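Side-chain contacts in hypothetical protein (Pectobacterium atrosepticum SCRI1043, PDB 2P7I), which probably transfers methyl groups from S-adenosylmethionine to an acceptor substrate not yet identified, as a member of the Rossmann-like class of methyltransferases: residues F26-P31 with G198-A203; F207-I212 with E221-C226. All blocks are in the same frame, centred on the assembly; numbering follows the deposited sequence. Where two conformers were deposited one is given.

Interaction 1 of 2, residues F26-P31 with G198-A203; sequences FDVMHP and GIFFKA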
loop_
_atom_site.group_PDB
_atom_site.type_symbol
_atom_site.label_atom_id
_atom_site.label_comp_id
_atom_site.label_asym_id
_atom_site.label_seq_id
_atom_site.Cartn_x
_atom_site.Cartn_y
_atom_site.Cartn_z
ATOM N N PHE B 26 1.614 -25.873 6.195
ATOM C CA PHE B 26 2.397 -26.962 5.632
ATOM C C PHE B 26 2.123 -27.148 4.139
ATOM O O PHE B 26 3.046 -27.389 3.370
ATOM C CB PHE B 26 2.127 -28.267 6.400
ATOM C CG PHE B 26 2.824 -28.350 7.743
ATOM C CD1 PHE B 26 3.070 -27.217 8.513
ATOM C CD2 PHE B 26 3.200 -29.573 8.247
ATOM C CE1 PHE B 26 3.697 -27.305 9.745
ATOM C CE2 PHE B 26 3.823 -29.663 9.477
ATOM C CZ PHE B 26 4.075 -28.524 10.222
ATOM N N ASP B 27 0.870 -27.016 3.726
ATOM C CA ASP B 27 0.491 -27.320 2.358
ATOM C C ASP B 27 0.576 -26.135 1.429
ATOM O O ASP B 27 0.781 -26.310 0.237
ATOM C CB ASP B 27 -0.922 -27.904 2.320
ATOM C CG ASP B 27 -1.006 -29.234 3.047
ATOM O OD1 ASP B 27 -0.186 -30.110 2.727
ATOM O OD2 ASP B 27 -1.845 -29.380 3.952
ATOM N N VAL B 28 0.431 -24.934 1.961
ATOM C CA VAL B 28 0.433 -23.745 1.115
ATOM C C VAL B 28 1.708 -22.936 1.367
ATOM O O VAL B 28 2.478 -22.648 0.433
ATOM C CB VAL B 28 -0.842 -22.883 1.299
ATOM C CG1 VAL B 28 -0.689 -21.549 0.578
ATOM C CG2 VAL B 28 -2.083 -23.612 0.797
HETATM N N MSE B 29 1.978 -22.603 2.621
HETATM C CA MSE B 29 3.081 -21.705 2.887
HETATM C C MSE B 29 4.472 -22.309 2.680
HETATM O O MSE B 29 5.375 -21.616 2.190
HETATM C CB MSE B 29 2.945 -21.133 4.287
HETATM C CG MSE B 29 1.788 -20.169 4.511
HETATM SE SE MSE B 29 1.853 -18.671 3.336
HETATM C CE MSE B 29 3.493 -17.979 4.042
ATOM N N HIS B 30 4.685 -23.564 3.092
ATOM C CA HIS B 30 6.000 -24.200 2.904
ATOM C C HIS B 30 6.445 -24.206 1.436
ATOM O O HIS B 30 7.542 -23.789 1.127
ATOM C CB HIS B 30 6.046 -25.600 3.500
ATOM C CG HIS B 30 6.158 -25.630 4.990
ATOM N ND1 HIS B 30 6.352 -26.798 5.694
ATOM C CD2 HIS B 30 6.109 -24.642 5.916
ATOM C CE1 HIS B 30 6.427 -26.532 6.981
ATOM N NE2 HIS B 30 6.277 -25.235 7.146
ATOM N N PRO B 31 5.596 -24.685 0.521
ATOM C CA PRO B 31 6.018 -24.616 -0.884
ATOM C C PRO B 31 6.299 -23.211 -1.459
ATOM O O PRO B 31 7.245 -23.049 -2.218
ATOM C CB PRO B 31 4.879 -25.345 -1.642
ATOM C CG PRO B 31 3.766 -25.476 -0.689
ATOM C CD PRO B 31 4.334 -25.420 0.700
ATOM N N GLY B 198 7.811 -10.289 0.749
ATOM C CA GLY B 198 6.750 -10.942 1.483
ATOM C C GLY B 198 6.292 -12.188 0.756
ATOM O O GLY B 198 6.458 -12.328 -0.437
ATOM N N ILE B 199 5.780 -13.143 1.510
ATOM C CA ILE B 199 5.342 -14.405 0.964
ATOM C C ILE B 199 3.850 -14.613 1.240
ATOM O O ILE B 199 3.430 -14.843 2.375
ATOM C CB ILE B 199 6.167 -15.567 1.533
ATOM C CG1 ILE B 199 7.661 -15.326 1.260
ATOM C CG2 ILE B 199 5.634 -16.968 0.945
ATOM C CD1 ILE B 199 8.583 -16.209 2.116
ATOM N N PHE B 200 3.065 -14.520 0.156
ATOM C CA PHE B 200 1.641 -14.879 0.096
ATOM C C PHE B 200 0.701 -13.787 0.605
ATOM O O PHE B 200 0.626 -13.543 1.785
ATOM C CB PHE B 200 1.314 -16.186 0.822
ATOM C CG PHE B 200 -0.026 -16.799 0.426
ATOM C CD1 PHE B 200 -0.126 -17.624 -0.658
ATOM C CD2 PHE B 200 -1.183 -16.544 1.155
ATOM C CE1 PHE B 200 -1.371 -18.194 -1.017
ATOM C CE2 PHE B 200 -2.415 -17.091 0.778
ATOM C CZ PHE B 200 -2.508 -17.893 -0.298
ATOM N N PHE B 201 -0.039 -13.182 -0.303
ATOM C CA PHE B 201 -1.087 -12.228 0.063
ATOM C C PHE B 201 -2.223 -12.938 0.787
ATOM O O PHE B 201 -2.952 -13.683 0.183
ATOM C CB PHE B 201 -1.567 -11.511 -1.187
ATOM C CG PHE B 201 -2.237 -10.176 -0.909
ATOM C CD1 PHE B 201 -3.507 -10.142 -0.340
ATOM C CD2 PHE B 201 -1.613 -8.988 -1.224
ATOM C CE1 PHE B 201 -4.132 -8.938 -0.095
ATOM C CE2 PHE B 201 -2.227 -7.784 -0.973
ATOM C CZ PHE B 201 -3.484 -7.756 -0.422
ATOM N N LYS B 202 -2.374 -12.675 2.090
ATOM C CA LYS B 202 -3.202 -13.540 2.972
ATOM C C LYS B 202 -4.366 -12.727 3.534
ATOM O O LYS B 202 -4.160 -11.883 4.401
ATOM C CB LYS B 202 -2.361 -14.084 4.138
ATOM C CG LYS B 202 -3.047 -15.153 5.005
ATOM C CD LYS B 202 -2.247 -15.416 6.265
ATOM C CE LYS B 202 -2.963 -16.371 7.178
ATOM N NZ LYS B 202 -2.185 -16.545 8.455
ATOM N N ALA B 203 -5.567 -12.960 3.018
ATOM C CA ALA B 203 -6.750 -12.184 3.424
ATOM C C ALA B 203 -7.702 -12.958 4.342
ATOM O O ALA B 203 -8.632 -12.379 4.903
ATOM C CB ALA B 203 -7.489 -11.690 2.198
#
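Val28 and Met29 of helix 24-37 rest on Ile199 and Phe200 of strand 192-201, an outermost strand, within this chain, of the seven-stranded sheet. Its strand order, 3-2-1-4-5-7-6, is that of the Rossmann-like fold of S-adenosylmethionine-dependent methyltransferases, and here a helix near the N terminus packs on a strand much later in the sequence. Their axes come within 8.9 Å and run at 142° to each other. The side chain of Val28 sets out toward the strand, and CG1, anti to the backbone N, approaches the Phe200 ring obliquely and off-centre, nearest CE1 and 4.3 Å from the centroid, as a CH-pi contact. The compact branched valine fits between helix backbone and ring, and Leu223 of helix 220-230 touches both partners. Met29, a selenomethionine, needs a long, flexible chain to get there: bends at chi2 (-58°) and chi3 (-64°) fold it toward the strand. Its SE meets Phe200 CB at 3.6 Å and approaches the ring obliquely, 4.7 Å from the centroid, as a Met-aromatic contact. Phe24 and Trp209 add edge-to-face ring contacts to Phe200. All four residues are buried, and their side chains meet through apolar contacts. Beyond the selenium, the terminal CE of Met29 settles 3.9 Å from CG2 of Ile199 and 3.6 Å from the backbone O of Ile199.

Interaction 2 of 2, residues F207-I212 with E221-C226; sequences FQWDQI and EYLDGC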
loop_
_atom_site.group_PDB
_atom_site.type_symbol
_atom_site.label_atom_id
_atom_site.label_comp_id
_atom_site.label_asym_id
_atom_site.label_seq_id
_atom_site.Cartn_x
_atom_site.Cartn_y
_atom_site.Cartn_z
ATOM N N PHE B 207 -7.786 -20.715 10.166
ATOM C CA PHE B 207 -8.972 -21.519 10.430
ATOM C C PHE B 207 -9.915 -21.479 9.235
ATOM O O PHE B 207 -10.548 -22.477 8.910
ATOM C CB PHE B 207 -9.647 -21.125 11.751
ATOM C CG PHE B 207 -10.580 -19.937 11.672
ATOM C CD1 PHE B 207 -10.118 -18.652 11.898
ATOM C CD2 PHE B 207 -11.942 -20.122 11.441
ATOM C CE1 PHE B 207 -10.979 -17.569 11.854
ATOM C CE2 PHE B 207 -12.808 -19.042 11.399
ATOM C CZ PHE B 207 -12.323 -17.763 11.602
ATOM N N GLN B 208 -9.956 -20.336 8.542
ATOM C CA GLN B 208 -10.788 -20.210 7.357
ATOM C C GLN B 208 -10.183 -20.946 6.162
ATOM O O GLN B 208 -10.907 -21.602 5.416
ATOM C CB GLN B 208 -11.064 -18.744 7.044
ATOM C CG GLN B 208 -11.740 -18.035 8.204
ATOM C CD GLN B 208 -11.819 -16.534 8.037
ATOM O OE1 GLN B 208 -10.859 -15.884 7.605
ATOM N NE2 GLN B 208 -12.962 -15.968 8.401
ATOM N N TRP B 209 -8.865 -20.847 5.987
ATOM C CA TRP B 209 -8.174 -21.556 4.911
ATOM C C TRP B 209 -8.420 -23.052 5.010
ATOM O O TRP B 209 -8.726 -23.695 4.029
ATOM C CB TRP B 209 -6.656 -21.299 4.936
ATOM C CG TRP B 209 -6.268 -19.956 4.456
ATOM C CD1 TRP B 209 -5.772 -18.953 5.206
ATOM C CD2 TRP B 209 -6.328 -19.465 3.106
ATOM N NE1 TRP B 209 -5.518 -17.854 4.418
ATOM C CE2 TRP B 209 -5.855 -18.141 3.128
ATOM C CE3 TRP B 209 -6.723 -20.020 1.893
ATOM C CZ2 TRP B 209 -5.783 -17.342 1.979
ATOM C CZ3 TRP B 209 -6.659 -19.244 0.759
ATOM C CH2 TRP B 209 -6.193 -17.916 0.803
ATOM N N ASP B 210 -8.291 -23.591 6.208
ATOM C CA ASP B 210 -8.353 -25.024 6.389
ATOM C C ASP B 210 -9.734 -25.554 6.037
ATOM O O ASP B 210 -9.850 -26.658 5.517
ATOM C CB ASP B 210 -7.946 -25.407 7.809
ATOM C CG ASP B 210 -6.492 -25.021 8.128
ATOM O OD1 ASP B 210 -5.656 -24.869 7.197
ATOM O OD2 ASP B 210 -6.189 -24.863 9.330
ATOM N N GLN B 211 -10.770 -24.757 6.281
ATOM C CA GLN B 211 -12.110 -25.112 5.842
ATOM C C GLN B 211 -12.269 -24.933 4.343
ATOM O O GLN B 211 -12.741 -25.820 3.669
ATOM C CB GLN B 211 -13.166 -24.285 6.569
ATOM C CG GLN B 211 -13.205 -24.475 8.088
ATOM C CD GLN B 211 -14.075 -23.424 8.764
ATOM O OE1 GLN B 211 -15.297 -23.472 8.667
ATOM N NE2 GLN B 211 -13.441 -22.446 9.422
ATOM N N ILE B 212 -11.851 -23.795 3.806
ATOM C CA ILE B 212 -12.104 -23.501 2.401
ATOM C C ILE B 212 -11.300 -24.437 1.491
ATOM O O ILE B 212 -11.718 -24.735 0.371
ATOM C CB ILE B 212 -11.790 -22.018 2.073
ATOM C CG1 ILE B 212 -12.568 -21.571 0.836
ATOM C CG2 ILE B 212 -10.296 -21.826 1.911
ATOM C CD1 ILE B 212 -12.461 -20.078 0.550
ATOM N N GLU B 221 -4.421 -22.058 -8.978
ATOM C CA GLU B 221 -4.038 -20.851 -9.688
ATOM C C GLU B 221 -4.320 -19.581 -8.878
ATOM O O GLU B 221 -3.628 -18.573 -9.034
ATOM C CB GLU B 221 -4.772 -20.781 -11.011
ATOM C CG GLU B 221 -4.293 -21.818 -12.055
ATOM C CD GLU B 221 -4.801 -23.237 -11.807
ATOM O OE1 GLU B 221 -5.858 -23.416 -11.169
ATOM O OE2 GLU B 221 -4.134 -24.185 -12.259
ATOM N N TYR B 222 -5.369 -19.638 -8.060
ATOM C CA TYR B 222 -5.761 -18.530 -7.232
ATOM C C TYR B 222 -4.685 -18.394 -6.179
ATOM O O TYR B 222 -4.249 -17.300 -5.872
ATOM C CB TYR B 222 -7.129 -18.742 -6.560
ATOM C CG TYR B 222 -7.442 -17.674 -5.522
ATOM C CD1 TYR B 222 -7.965 -16.447 -5.900
ATOM C CD2 TYR B 222 -7.163 -17.876 -4.167
ATOM C CE1 TYR B 222 -8.220 -15.454 -4.945
ATOM C CE2 TYR B 222 -7.416 -16.896 -3.216
ATOM C CZ TYR B 222 -7.939 -15.681 -3.624
ATOM O OH TYR B 222 -8.172 -14.692 -2.686
ATOM N N LEU B 223 -4.265 -19.525 -5.617
ATOM C CA LEU B 223 -3.189 -19.449 -4.629
ATOM C C LEU B 223 -1.882 -18.877 -5.223
ATOM O O LEU B 223 -1.240 -18.029 -4.615
ATOM C CB LEU B 223 -2.951 -20.808 -3.996
ATOM C CG LEU B 223 -4.141 -21.379 -3.239
ATOM C CD1 LEU B 223 -3.832 -22.819 -2.847
ATOM C CD2 LEU B 223 -4.452 -20.518 -2.056
ATOM N N ASP B 224 -1.516 -19.324 -6.414
ATOM C CA ASP B 224 -0.342 -18.840 -7.111
ATOM C C ASP B 224 -0.473 -17.331 -7.314
ATOM O O ASP B 224 0.465 -16.581 -7.116
ATOM C CB ASP B 224 -0.173 -19.514 -8.493
ATOM C CG ASP B 224 0.386 -20.933 -8.409
ATOM O OD1 ASP B 224 1.052 -21.274 -7.402
ATOM O OD2 ASP B 224 0.166 -21.698 -9.381
ATOM N N GLY B 225 -1.682 -16.892 -7.642
ATOM C CA GLY B 225 -1.946 -15.449 -7.782
ATOM C C GLY B 225 -1.686 -14.654 -6.499
ATOM O O GLY B 225 -1.210 -13.501 -6.539
ATOM N N CYS B 226 -2.011 -15.250 -5.362
ATOM C CA CYS B 226 -1.776 -14.630 -4.077
ATOM C C CYS B 226 -0.301 -14.530 -3.818
ATOM O O CYS B 226 0.141 -13.585 -3.198
ATOM C CB CYS B 226 -2.419 -15.432 -2.957
ATOM S SG CYS B 226 -4.264 -15.385 -2.953
#
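Trp209 reaches from helix 206-212 to Leu223 of helix 220-230 with the far end of its indole, bridging two helices that follow each other in the chain and whose backbones stay well apart: even the nearest CA atoms, those of Trp209 and Leu223, are 11.0 Å from each other. The long indole of Trp209 spans much of that gap, which suits tryptophan to the place. The closest packing is between CZ3 of Trp209 and CD2 of Leu223, at 3.8 Å, with the methyl oblique to the ring. With CG anti to its carbonyl carbon (chi1 -61°), Leu223 extends a branched end past the indole, the two side chains running in opposite directions. The other part of the contact is looser. There the rings of Trp209 and Tyr222 meet edge to edge, CH2 of Trp209 standing 4.3 Å from CE2 of Tyr222. The tyrosine suits a place between core and interface: its ring flanks the indole, while its OH is hydrogen-bonded to Ala203 O of the second subunit. Away from the contact, on the more exposed side of helix 206-212, Gln211 NE2 donates a hydrogen bond to Phe207 O (2.9 Å) from well above the carbonyl plane. Phe24 stacks on Trp209, and the indole is wedged among helix 24-37, strand 192-201 and helix 220-230.

From the N terminus, helix 24-37 comes first, and its partner strand 192-201 arrives only after most of the sheet has been built; interaction 1 thus closes a loop of 166 residues. Interaction 2 follows in series, neither enclosed by it nor crossing it, and closes a short loop, eight residues between segments 207-212 and 221-226. In space their centres lie about 9 Å apart. Phe200 joins them, its CE2 lying 3.6 Å from Trp209 CZ2, and Phe201 N probably donates a hydrogen bond to Cys226 O. Together they tie the N-terminal helix, the edge strand and the two helices that follow it into one block that touches the second subunit.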